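PDB 1RKX: CDP-glucose-4,6-dehydratase from Yersinia pseudotuberculosis, which probably catalyses the NAD-dependent conversion of CDP-D-glucose to its 4-keto-6-deoxy derivative, as a CDP-glucose 4,6-dehydratase of the short-chain dehydrogenase/reductase family. Local coordinates for residues C[28-33]-C[53-58]; C[22-27]-C[330-335]; C[65-70]-C[103-108]; C[11-16]-C[73-78]. One frame throughout, in Å; residues are numbered along the deposited sequence.

Interaction 1 (C[28-33]-C[53-58]); sequences WLQTMG and ARVADG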
# COMPACT_ATOMS: atom_id res chain seq x y z
N TRP C 28 39.19 -0.31 8.82
CA TRP C 28 38.54 -1.04 9.91
C TRP C 28 38.82 -2.53 9.79
O TRP C 28 39.22 -3.18 10.76
CB TRP C 28 37.03 -0.79 9.89
CG TRP C 28 36.33 -1.10 11.21
CD1 TRP C 28 36.76 -1.95 12.19
CD2 TRP C 28 35.08 -0.56 11.66
NE1 TRP C 28 35.85 -1.98 13.22
CE2 TRP C 28 34.81 -1.14 12.92
CE3 TRP C 28 34.16 0.35 11.12
CZ2 TRP C 28 33.66 -0.83 13.66
CZ3 TRP C 28 33.01 0.65 11.85
CH2 TRP C 28 32.77 0.06 13.10
N LEU C 29 38.62 -3.07 8.59
CA LEU C 29 38.85 -4.48 8.32
C LEU C 29 40.32 -4.83 8.59
O LEU C 29 40.62 -5.87 9.19
CB LEU C 29 38.50 -4.81 6.86
CG LEU C 29 37.01 -4.78 6.52
CD1 LEU C 29 36.80 -4.81 5.00
CD2 LEU C 29 36.32 -5.97 7.18
N GLN C 30 41.23 -3.97 8.14
CA GLN C 30 42.66 -4.20 8.36
C GLN C 30 42.98 -4.29 9.85
O GLN C 30 43.68 -5.21 10.28
CB GLN C 30 43.49 -3.08 7.73
CG GLN C 30 43.40 -3.02 6.21
CD GLN C 30 44.11 -1.82 5.62
OE1 GLN C 30 43.80 -1.40 4.50
NE2 GLN C 30 45.06 -1.27 6.36
N THR C 31 42.46 -3.35 10.64
CA THR C 31 42.73 -3.36 12.08
C THR C 31 42.21 -4.62 12.76
O THR C 31 42.74 -5.01 13.80
CB THR C 31 42.12 -2.14 12.79
OG1 THR C 31 40.69 -2.24 12.79
CG2 THR C 31 42.52 -0.86 12.09
N MET C 32 41.20 -5.26 12.19
CA MET C 32 40.65 -6.47 12.79
C MET C 32 41.33 -7.74 12.27
O MET C 32 40.88 -8.85 12.56
CB MET C 32 39.14 -6.54 12.57
CG MET C 32 38.38 -5.41 13.27
SD MET C 32 36.60 -5.66 13.35
CE MET C 32 36.16 -5.46 11.60
N GLY C 33 42.41 -7.57 11.51
CA GLY C 33 43.15 -8.70 11.00
C GLY C 33 42.67 -9.39 9.74
O GLY C 33 43.11 -10.49 9.43
N ALA C 53 45.46 8.57 4.88
CA ALA C 53 45.43 7.52 5.90
C ALA C 53 46.13 6.24 5.47
O ALA C 53 45.98 5.21 6.12
CB ALA C 53 43.98 7.22 6.30
N ARG C 54 46.89 6.31 4.39
CA ARG C 54 47.63 5.15 3.88
C ARG C 54 46.77 3.89 3.80
O ARG C 54 47.19 2.81 4.22
CB ARG C 54 48.85 4.86 4.77
CG ARG C 54 49.84 6.02 4.92
CD ARG C 54 50.14 6.67 3.58
NE ARG C 54 50.35 5.68 2.53
CZ ARG C 54 50.17 5.92 1.23
NH1 ARG C 54 49.78 7.12 0.83
NH2 ARG C 54 50.36 4.96 0.34
N VAL C 55 45.57 4.02 3.25
CA VAL C 55 44.68 2.88 3.13
C VAL C 55 45.27 1.67 2.40
O VAL C 55 45.05 0.53 2.80
CB VAL C 55 43.35 3.28 2.42
CG1 VAL C 55 42.51 2.05 2.14
CG2 VAL C 55 42.57 4.25 3.29
N ALA C 56 46.03 1.91 1.34
CA ALA C 56 46.60 0.82 0.55
C ALA C 56 47.72 0.00 1.20
O ALA C 56 47.85 -1.19 0.95
CB ALA C 56 47.10 1.35 -0.79
N ASP C 57 48.52 0.65 2.04
CA ASP C 57 49.66 -0.01 2.66
C ASP C 57 49.41 -1.33 3.38
O ASP C 57 50.27 -2.20 3.39
CB ASP C 57 50.38 0.97 3.58
CG ASP C 57 50.84 2.21 2.83
OD1 ASP C 57 50.68 2.24 1.59
OD2 ASP C 57 51.36 3.14 3.47
N GLY C 58 48.23 -1.48 3.98
CA GLY C 58 47.95 -2.72 4.69
C GLY C 58 47.02 -3.68 3.97
O GLY C 58 46.39 -4.53 4.60
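Gln-30 reaches from helix 20-31 to Val-55 and Gly-58, and the residues around it in 28-33 tie that helix end into the fold. Ahead of it, Trp-28 turns its indole to helices 236-251 and 342-355. Leu-29 packs on Trp-7 and Leu-243. Gln-30 sets CG anti to its carbonyl carbon (chi1 -65°), and its extended chain brings the end of the side chain up to the loop backbone. Its CD lies 3.8 Å from Val-55 O and its CG 3.7 Å from Gly-58 O, so the loop is met chiefly through main-chain atoms. Thr-31 folds back, its OG1 bonded to Trp-28 O at 2.7 Å; Met-32 N reaches the same oxygen from the same face of the carbonyl plane. At Gly-33 the helix closes, with Gly-33 N bonded to Gln-30 O at 2.9 Å and Ala-34 N reaching back to Leu-29 O. On the loop side Arg-54 grips Asp-57 side-on, NE to OD2 at 2.9 Å and NH2 to OD1 at 3.0 Å. Gly-33 and Arg-54 are both C-prime residues of Schellman motifs, here ending two helices that precede parallel strands of the Rossmann fold.

Interaction 2 (C[22-27]-C[330-335]); sequences GGWLSL and VGWHKN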
# COMPACT_ATOMS: atom_id res chain seq x y z
N GLY C 22 34.64 3.57 1.65
CA GLY C 22 35.47 2.41 1.38
C GLY C 22 36.79 2.43 2.13
O GLY C 22 37.26 1.39 2.57
N GLY C 23 37.37 3.62 2.25
CA GLY C 23 38.63 3.76 2.96
C GLY C 23 38.45 3.46 4.44
O GLY C 23 39.22 2.70 5.03
N TRP C 24 37.43 4.05 5.05
CA TRP C 24 37.20 3.78 6.47
C TRP C 24 36.91 2.30 6.70
O TRP C 24 37.41 1.71 7.65
CB TRP C 24 36.04 4.63 7.02
CG TRP C 24 36.45 6.04 7.38
CD1 TRP C 24 36.22 7.17 6.65
CD2 TRP C 24 37.16 6.45 8.55
NE1 TRP C 24 36.75 8.27 7.30
CE2 TRP C 24 37.33 7.85 8.47
CE3 TRP C 24 37.67 5.77 9.67
CZ2 TRP C 24 37.99 8.59 9.46
CZ3 TRP C 24 38.33 6.50 10.66
CH2 TRP C 24 38.48 7.90 10.54
N LEU C 25 36.12 1.69 5.81
CA LEU C 25 35.81 0.27 5.96
C LEU C 25 37.06 -0.59 5.80
O LEU C 25 37.28 -1.53 6.58
CB LEU C 25 34.76 -0.18 4.93
CG LEU C 25 34.37 -1.66 5.07
CD1 LEU C 25 33.72 -1.90 6.43
CD2 LEU C 25 33.40 -2.06 3.96
N SER C 26 37.88 -0.28 4.80
CA SER C 26 39.11 -1.03 4.57
C SER C 26 40.04 -0.93 5.77
O SER C 26 40.62 -1.93 6.20
CB SER C 26 39.80 -0.53 3.30
OG SER C 26 39.01 -0.82 2.16
N LEU C 27 40.19 0.28 6.31
CA LEU C 27 41.04 0.49 7.48
C LEU C 27 40.51 -0.32 8.66
O LEU C 27 41.27 -0.94 9.41
CB LEU C 27 41.08 1.96 7.87
CG LEU C 27 41.91 2.91 7.00
CD1 LEU C 27 41.67 4.35 7.44
CD2 LEU C 27 43.39 2.53 7.12
N VAL C 330 35.82 17.65 13.65
CA VAL C 330 36.71 18.78 13.80
C VAL C 330 38.08 18.30 14.27
O VAL C 330 39.12 18.76 13.78
CB VAL C 330 36.14 19.81 14.81
CG1 VAL C 330 37.17 20.90 15.10
CG2 VAL C 330 34.87 20.42 14.25
N GLY C 331 38.08 17.35 15.19
CA GLY C 331 39.34 16.83 15.70
C GLY C 331 40.17 16.19 14.59
O GLY C 331 41.37 16.46 14.47
N TRP C 332 39.53 15.34 13.80
CA TRP C 332 40.22 14.67 12.70
C TRP C 332 40.82 15.70 11.75
O TRP C 332 41.99 15.60 11.37
CB TRP C 332 39.23 13.78 11.94
CG TRP C 332 39.88 12.74 11.08
CD1 TRP C 332 40.05 11.42 11.37
CD2 TRP C 332 40.46 12.94 9.78
NE1 TRP C 332 40.69 10.78 10.33
CE2 TRP C 332 40.95 11.69 9.34
CE3 TRP C 332 40.60 14.06 8.94
CZ2 TRP C 332 41.58 11.52 8.11
CZ3 TRP C 332 41.23 13.89 7.70
CH2 TRP C 332 41.71 12.63 7.30
N HIS C 333 40.05 16.71 11.39
CA HIS C 333 40.56 17.70 10.47
C HIS C 333 41.78 18.46 10.97
O HIS C 333 42.81 18.49 10.29
CB HIS C 333 39.47 18.69 10.08
CG HIS C 333 39.65 19.25 8.70
ND1 HIS C 333 39.62 18.46 7.57
CD2 HIS C 333 39.88 20.51 8.28
CE1 HIS C 333 39.83 19.21 6.51
NE2 HIS C 333 39.99 20.46 6.91
N LYS C 334 41.70 19.06 12.15
CA LYS C 334 42.84 19.82 12.65
C LYS C 334 44.08 18.96 12.87
O LYS C 334 45.20 19.45 12.76
CB LYS C 334 42.48 20.60 13.92
CG LYS C 334 41.69 19.87 14.98
CD LYS C 334 41.45 20.78 16.18
CE LYS C 334 40.81 22.11 15.78
NZ LYS C 334 40.63 23.03 16.94
N ASN C 335 43.90 17.68 13.18
CA ASN C 335 45.07 16.83 13.35
C ASN C 335 45.71 16.66 11.97
O ASN C 335 46.93 16.65 11.84
CB ASN C 335 44.69 15.47 13.92
CG ASN C 335 44.82 15.42 15.44
OD1 ASN C 335 43.88 15.75 16.17
ND2 ASN C 335 46.01 15.05 15.91
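A buried tryptophan pair, Trp-24 with Trp-332, joins the first helix of the Rossmann fold, 20-31, to helix 322-338, near the C-terminus and over 300 residues further along the chain. The helix backbones stay well apart, the CA atoms of the two tryptophans being 12.9 Å from each other, and the indoles bridge the gap. They slide past one another in opposite directions. The six-membered ring of Trp-24 and the five-membered ring of Trp-332 have centroids 5.5 Å apart with planes at 57°, an oblique arrangement. Trp-332 holds CG anti to its backbone N (chi1 -163°), which carries the indole across from its helix. Each ring nitrogen has a polar partner outside the pair: Trp-24 NE1 is bonded to Gly-199 O and Trp-332 NE1 to Ser-346 OG. Leu-49 packs on both indoles, and the ring of Phe-20, an NAD-binding residue, stands at about 90° to that of Trp-24. Gly-22, at the start of 22-27, is the last glycine of the GxxGxxG motif. Its carbonyl oxygen is reached from opposite faces by the backbone N and the OG of Ser-26, the latter at 2.8 Å. In the indole pair itself, Trp-332 NE1 sits 3.6 Å from both CZ2 and CH2 of Trp-24, while Trp-332 CD1 lies near the Trp-24 ring plane, 3.9 Å from CH2.

Interaction 3 (C[65-70]-C[103-108]); sequences DIRDQN and TYSTNV. With NAD (nicotinamide-adenine-dinucleotide), chain G.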
# COMPACT_ATOMS: atom_id res chain seq x y z
N ASP C 65 38.27 -0.49 -13.36
CA ASP C 65 36.91 0.01 -13.55
C ASP C 65 35.94 -1.16 -13.37
O ASP C 65 36.15 -2.22 -13.96
CB ASP C 65 36.78 0.58 -14.97
CG ASP C 65 35.59 1.49 -15.12
OD1 ASP C 65 34.47 1.08 -14.76
OD2 ASP C 65 35.78 2.63 -15.61
N ILE C 66 34.89 -0.98 -12.57
CA ILE C 66 33.93 -2.06 -12.37
C ILE C 66 33.11 -2.32 -13.63
O ILE C 66 32.37 -3.29 -13.69
CB ILE C 66 32.95 -1.78 -11.20
CG1 ILE C 66 32.17 -0.49 -11.45
CG2 ILE C 66 33.72 -1.75 -9.88
CD1 ILE C 66 31.11 -0.22 -10.39
N ARG C 67 33.24 -1.44 -14.62
CA ARG C 67 32.51 -1.61 -15.88
C ARG C 67 33.30 -2.54 -16.81
O ARG C 67 32.84 -2.88 -17.90
CB ARG C 67 32.28 -0.25 -16.54
CG ARG C 67 31.20 0.58 -15.86
CD ARG C 67 31.17 1.99 -16.38
NE ARG C 67 32.40 2.71 -16.07
CZ ARG C 67 32.59 4.00 -16.29
NH1 ARG C 67 31.62 4.73 -16.82
NH2 ARG C 67 33.74 4.57 -15.97
N ASP C 68 34.49 -2.93 -16.37
CA ASP C 68 35.34 -3.85 -17.13
C ASP C 68 34.99 -5.22 -16.57
O ASP C 68 35.63 -5.70 -15.63
CB ASP C 68 36.81 -3.53 -16.87
CG ASP C 68 37.75 -4.30 -17.80
OD1 ASP C 68 37.40 -5.43 -18.19
OD2 ASP C 68 38.83 -3.76 -18.12
N GLN C 69 33.98 -5.86 -17.14
CA GLN C 69 33.50 -7.16 -16.68
C GLN C 69 34.57 -8.23 -16.46
O GLN C 69 34.60 -8.87 -15.40
CB GLN C 69 32.44 -7.70 -17.64
CG GLN C 69 31.77 -8.99 -17.15
CD GLN C 69 30.70 -9.49 -18.10
OE1 GLN C 69 30.35 -8.81 -19.06
NE2 GLN C 69 30.18 -10.68 -17.83
N ASN C 70 35.43 -8.44 -17.44
CA ASN C 70 36.44 -9.48 -17.31
C ASN C 70 37.53 -9.14 -16.30
O ASN C 70 37.98 -10.00 -15.54
CB ASN C 70 37.08 -9.80 -18.66
CG ASN C 70 37.78 -11.14 -18.65
OD1 ASN C 70 37.13 -12.19 -18.60
ND2 ASN C 70 39.11 -11.12 -18.68
N THR C 103 26.50 6.99 -15.17
CA THR C 103 25.94 6.69 -13.85
C THR C 103 25.27 5.33 -13.88
O THR C 103 25.49 4.49 -12.99
CB THR C 103 24.90 7.75 -13.41
OG1 THR C 103 25.54 9.02 -13.26
CG2 THR C 103 24.26 7.35 -12.09
N TYR C 104 24.45 5.10 -14.90
CA TYR C 104 23.76 3.83 -15.03
C TYR C 104 24.73 2.69 -15.31
O TYR C 104 24.59 1.61 -14.74
CB TYR C 104 22.69 3.89 -16.13
CG TYR C 104 21.39 4.51 -15.67
CD1 TYR C 104 21.00 5.78 -16.11
CD2 TYR C 104 20.54 3.83 -14.80
CE1 TYR C 104 19.79 6.35 -15.69
CE2 TYR C 104 19.33 4.39 -14.37
CZ TYR C 104 18.96 5.65 -14.82
OH TYR C 104 17.77 6.21 -14.41
N SER C 105 25.69 2.91 -16.20
CA SER C 105 26.65 1.85 -16.51
C SER C 105 27.43 1.46 -15.25
O SER C 105 27.59 0.28 -14.95
CB SER C 105 27.62 2.30 -17.61
OG SER C 105 28.34 3.46 -17.21
N THR C 106 27.88 2.47 -14.51
CA THR C 106 28.65 2.21 -13.29
C THR C 106 27.82 1.59 -12.17
O THR C 106 28.20 0.57 -11.60
CB THR C 106 29.31 3.50 -12.74
OG1 THR C 106 30.19 4.05 -13.73
CG2 THR C 106 30.10 3.20 -11.47
N ASN C 107 26.68 2.20 -11.86
CA ASN C 107 25.86 1.72 -10.75
C ASN C 107 25.01 0.48 -11.03
O ASN C 107 24.84 -0.35 -10.15
CB ASN C 107 24.99 2.86 -10.23
CG ASN C 107 25.82 4.01 -9.71
OD1 ASN C 107 27.05 3.92 -9.66
ND2 ASN C 107 25.17 5.10 -9.34
N VAL C 108 24.49 0.36 -12.24
CA VAL C 108 23.69 -0.80 -12.58
C VAL C 108 24.53 -1.93 -13.17
O VAL C 108 24.61 -3.01 -12.59
CB VAL C 108 22.55 -0.43 -13.56
CG1 VAL C 108 21.71 -1.66 -13.86
CG2 VAL C 108 21.68 0.66 -12.95
PA NAD G . 33.41 8.23 -2.88
O1A NAD G . 33.30 9.00 -4.14
O2A NAD G . 34.35 8.75 -1.86
O5B NAD G . 33.80 6.70 -3.18
C5B NAD G . 33.34 6.09 -4.41
C4B NAD G . 34.24 4.92 -4.80
O4B NAD G . 33.65 4.47 -6.04
C3B NAD G . 35.66 5.34 -5.15
O3B NAD G . 36.55 4.45 -4.44
C2B NAD G . 35.70 5.20 -6.66
O2B NAD G . 37.03 4.96 -7.18
C1B NAD G . 34.71 4.09 -6.88
N9A NAD G . 34.23 4.04 -8.25
C8A NAD G . 33.39 4.92 -8.88
N7A NAD G . 33.14 4.60 -10.15
C5A NAD G . 33.88 3.45 -10.35
C6A NAD G . 34.04 2.63 -11.49
N6A NAD G . 33.49 2.81 -12.67
N1A NAD G . 34.86 1.53 -11.37
C2A NAD G . 35.45 1.31 -10.15
N3A NAD G . 35.37 2.00 -9.03
C4A NAD G . 34.56 3.08 -9.20
O3 NAD G . 31.98 8.08 -2.27
PN NAD G . 31.47 7.38 -0.89
O1N NAD G . 30.89 8.48 -0.11
O2N NAD G . 32.63 6.74 -0.23
O5D NAD G . 30.32 6.41 -1.39
C5D NAD G . 30.51 5.01 -1.17
C4D NAD G . 29.29 4.24 -1.63
O4D NAD G . 28.22 4.67 -0.73
C3D NAD G . 28.74 4.51 -3.04
O3D NAD G . 28.09 3.31 -3.50
C2D NAD G . 27.72 5.61 -2.77
O2D NAD G . 26.76 5.68 -3.84
C1D NAD G . 27.12 5.15 -1.48
N1N NAD G . 26.44 6.22 -0.77
C2N NAD G . 27.13 7.22 -0.06
C3N NAD G . 26.40 8.26 0.73
C7N NAD G . 27.20 9.24 1.48
O7N NAD G . 26.57 10.08 2.15
N7N NAD G . 28.55 9.26 1.48
C4N NAD G . 24.89 8.31 0.64
C5N NAD G . 24.32 7.19 -0.18
C6N NAD G . 25.01 6.26 -0.79
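Ile-66 meets Thr-106 because its CG1 is set between backbone N and carbonyl carbon (chi1 59°) and the chain then runs extended, carrying CD1 to 3.2 Å from Thr-106 O. Arg-67 reaches the same helix by a different path: bent at chi3 (-64°), it turns its guanidinium back toward Asp-65 while its aliphatic part lies along Ser-105. Thr-106 OG1 stands over one face of the guanidinium, toward the rim, and Ser-105 OG is near the plane at an edge; neither is bonded to it. Both hydroxyls are hydrogen-bonded instead to Glu-102 O, one turn earlier in helix 100-121. The methyl CG2 of Thr-106 points to the adenine, 3.6 Å from NAD N7A.

The carboxylate of Asp-65 is the hub of the site. Arg-67 grips it side-on, NE to OD1 at 2.9 Å, an almost straight bond of 174°, and NH2 to OD2 at 2.8 Å on the syn lone pair. Arg-67 N adds a bond to OD1 at 2.8 Å from the anti side, closing an Asx turn. OD1 also accepts from NAD N6A at 2.9 Å, three donors to one oxygen, one of them from the arginine side chain; the carboxylate is thus held in position and is probably kept ionised. Beside it Ile-66 N donates to NAD N1A at 2.8 Å. Reading N6 through an aspartate and N1 through the next backbone N-H is characteristic of the adenine pocket of NAD-binding Rossmann folds in the short-chain dehydrogenase/reductase family.

Interaction 4 (C[11-16]-C[73-78]); sequences RVFVTG and LESIRE. With NAD (nicotinamide-adenine-dinucleotide), chain G.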
# COMPACT_ATOMS: atom_id res chain seq x y z
N ARG C 11 39.08 -13.40 4.10
CA ARG C 11 39.46 -12.80 2.82
C ARG C 11 38.29 -11.92 2.39
O ARG C 11 37.24 -12.41 2.00
CB ARG C 11 39.73 -13.89 1.78
CG ARG C 11 40.83 -14.87 2.20
CD ARG C 11 41.10 -15.91 1.12
NE ARG C 11 41.81 -15.36 -0.03
CZ ARG C 11 43.08 -14.96 -0.01
NH1 ARG C 11 43.79 -15.04 1.10
NH2 ARG C 11 43.64 -14.47 -1.12
N VAL C 12 38.50 -10.60 2.45
CA VAL C 12 37.46 -9.63 2.12
C VAL C 12 37.82 -8.79 0.89
O VAL C 12 38.90 -8.20 0.82
CB VAL C 12 37.20 -8.70 3.32
CG1 VAL C 12 35.97 -7.82 3.06
CG2 VAL C 12 37.00 -9.52 4.58
N PHE C 13 36.90 -8.75 -0.06
CA PHE C 13 37.08 -8.00 -1.30
C PHE C 13 36.20 -6.76 -1.20
O PHE C 13 35.00 -6.86 -0.96
CB PHE C 13 36.64 -8.86 -2.49
CG PHE C 13 36.97 -8.27 -3.83
CD1 PHE C 13 38.23 -8.42 -4.38
CD2 PHE C 13 36.00 -7.59 -4.57
CE1 PHE C 13 38.54 -7.90 -5.65
CE2 PHE C 13 36.29 -7.06 -5.83
CZ PHE C 13 37.56 -7.22 -6.37
N VAL C 14 36.79 -5.59 -1.39
CA VAL C 14 36.05 -4.34 -1.29
C VAL C 14 36.16 -3.45 -2.53
O VAL C 14 37.24 -2.97 -2.85
CB VAL C 14 36.55 -3.50 -0.09
CG1 VAL C 14 35.76 -2.19 0.01
CG2 VAL C 14 36.44 -4.30 1.20
N THR C 15 35.05 -3.24 -3.24
CA THR C 15 35.10 -2.34 -4.39
C THR C 15 34.90 -0.96 -3.80
O THR C 15 34.18 -0.80 -2.82
CB THR C 15 33.99 -2.62 -5.44
OG1 THR C 15 32.70 -2.35 -4.87
CG2 THR C 15 34.05 -4.06 -5.92
N GLY C 16 35.55 0.04 -4.39
CA GLY C 16 35.41 1.40 -3.89
C GLY C 16 36.25 1.68 -2.66
O GLY C 16 35.93 2.59 -1.88
N LEU C 73 36.12 -9.80 -12.95
CA LEU C 73 36.00 -11.24 -12.74
C LEU C 73 37.35 -11.82 -12.34
O LEU C 73 37.45 -12.60 -11.38
CB LEU C 73 35.50 -11.92 -14.02
CG LEU C 73 35.61 -13.44 -14.15
CD1 LEU C 73 34.69 -14.13 -13.16
CD2 LEU C 73 35.26 -13.84 -15.59
N GLU C 74 38.39 -11.44 -13.08
CA GLU C 74 39.74 -11.92 -12.80
C GLU C 74 40.25 -11.46 -11.45
O GLU C 74 40.85 -12.24 -10.71
CB GLU C 74 40.71 -11.45 -13.89
CG GLU C 74 40.48 -12.10 -15.25
CD GLU C 74 40.57 -13.61 -15.19
OE1 GLU C 74 41.60 -14.13 -14.71
OE2 GLU C 74 39.61 -14.28 -15.64
N SER C 75 40.02 -10.19 -11.12
CA SER C 75 40.46 -9.63 -9.85
C SER C 75 39.84 -10.41 -8.69
O SER C 75 40.49 -10.64 -7.66
CB SER C 75 40.07 -8.15 -9.76
OG SER C 75 40.50 -7.58 -8.53
N ILE C 76 38.59 -10.81 -8.86
CA ILE C 76 37.89 -11.56 -7.83
C ILE C 76 38.33 -13.03 -7.80
O ILE C 76 38.59 -13.58 -6.73
CB ILE C 76 36.36 -11.48 -8.04
CG1 ILE C 76 35.89 -10.03 -7.84
CG2 ILE C 76 35.64 -12.42 -7.07
CD1 ILE C 76 34.43 -9.77 -8.18
N ARG C 77 38.40 -13.65 -8.97
CA ARG C 77 38.81 -15.05 -9.06
C ARG C 77 40.22 -15.26 -8.51
O ARG C 77 40.50 -16.26 -7.86
CB ARG C 77 38.79 -15.52 -10.52
CG ARG C 77 39.37 -16.91 -10.73
CD ARG C 77 39.50 -17.22 -12.20
NE ARG C 77 38.19 -17.26 -12.85
CZ ARG C 77 37.99 -17.03 -14.14
NH1 ARG C 77 39.01 -16.73 -14.93
NH2 ARG C 77 36.76 -17.09 -14.64
N GLU C 78 41.10 -14.31 -8.79
CA GLU C 78 42.47 -14.36 -8.31
C GLU C 78 42.51 -14.33 -6.78
O GLU C 78 43.32 -15.02 -6.16
CB GLU C 78 43.25 -13.17 -8.88
CG GLU C 78 44.71 -13.05 -8.44
CD GLU C 78 44.88 -12.59 -7.00
OE1 GLU C 78 44.28 -11.56 -6.62
OE2 GLU C 78 45.63 -13.25 -6.25
PA NAD G . 33.41 8.23 -2.88
O1A NAD G . 33.30 9.00 -4.14
O2A NAD G . 34.35 8.75 -1.86
O5B NAD G . 33.80 6.70 -3.18
C5B NAD G . 33.34 6.09 -4.41
C4B NAD G . 34.24 4.92 -4.80
O4B NAD G . 33.65 4.47 -6.04
C3B NAD G . 35.66 5.34 -5.15
O3B NAD G . 36.55 4.45 -4.44
C2B NAD G . 35.70 5.20 -6.66
O2B NAD G . 37.03 4.96 -7.18
C1B NAD G . 34.71 4.09 -6.88
N9A NAD G . 34.23 4.04 -8.25
C8A NAD G . 33.39 4.92 -8.88
N7A NAD G . 33.14 4.60 -10.15
C5A NAD G . 33.88 3.45 -10.35
C6A NAD G . 34.04 2.63 -11.49
N6A NAD G . 33.49 2.81 -12.67
N1A NAD G . 34.86 1.53 -11.37
C2A NAD G . 35.45 1.31 -10.15
N3A NAD G . 35.37 2.00 -9.03
C4A NAD G . 34.56 3.08 -9.20
O3 NAD G . 31.98 8.08 -2.27
PN NAD G . 31.47 7.38 -0.89
O1N NAD G . 30.89 8.48 -0.11
O2N NAD G . 32.63 6.74 -0.23
O5D NAD G . 30.32 6.41 -1.39
C5D NAD G . 30.51 5.01 -1.17
C4D NAD G . 29.29 4.24 -1.63
O4D NAD G . 28.22 4.67 -0.73
C3D NAD G . 28.74 4.51 -3.04
O3D NAD G . 28.09 3.31 -3.50
C2D NAD G . 27.72 5.61 -2.77
O2D NAD G . 26.76 5.68 -3.84
C1D NAD G . 27.12 5.15 -1.48
N1N NAD G . 26.44 6.22 -0.77
C2N NAD G . 27.13 7.22 -0.06
C3N NAD G . 26.40 8.26 0.73
C7N NAD G . 27.20 9.24 1.48
O7N NAD G . 26.57 10.08 2.15
N7N NAD G . 28.55 9.26 1.48
C4N NAD G . 24.89 8.31 0.64
C5N NAD G . 24.32 7.19 -0.18
C6N NAD G . 25.01 6.26 -0.79
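Phe-13 lies with one ring face beneath Ile-76, whose CG1 stands 3.8 Å from the ring centroid and 23° off its normal, a CH-pi contact displaced toward the rim. The two side chains cross at about a right angle, and CZ and CE2 of Phe-13 each lie about 3.6 Å from Ile-76 CG1. With chi1 at -171° the ring swings beside the carbonyl carbon and leaves the strand toward the helix. Ser-75 meets the same ring at its edge, its OG near the ring plane and 3.5 Å from Phe-13 CE1; that hydroxyl is bonded to Glu-62 OE1 of the edge strand 60-63. This is the strand-to-helix packing of a Rossmann fold, in which strand 11-15, between 35-40 and 83-86 in the parallel sheet, carries helix 69-79 on one face. Alternating with Phe-13, Val-12 and Val-14 point to the other face, where helix 20-31 packs through Leu-29. Lys-37 of the adjoining strand binds Ser-75 O and forms a salt bridge with Glu-78. Past the end of the strand, Gly-16, first glycine of the GxxGxxG motif, has positive phi, and its O lies 3.2 Å from the ribose oxygen O3B of NAD.

Interactions 1 and 2 share helix 20-31 and touch: Val-55 CG1 packs on Ser-26 CB at 3.9 Å and Ala-53 CB on Leu-27 CD1 at 3.8 Å. In interaction 4, helix 69-79 packs on strand 11-15 opposite helix 20-31; Leu-29 CD1 of interaction 1 meets Val-12 CG1 at 3.7 Å. Interactions 3 and 4 share helix 69-79, their centres 15 Å apart, and both touch NAD, interaction 3 at the adenine and interaction 4 at the ribose next to it. Interactions 1 and 2 stand back from the cofactor, Val-55 about 9 Å and Trp-24 about 8 Å from it by side chain. Interaction 3 touches neither, its centre about 26 and 27 Å from theirs.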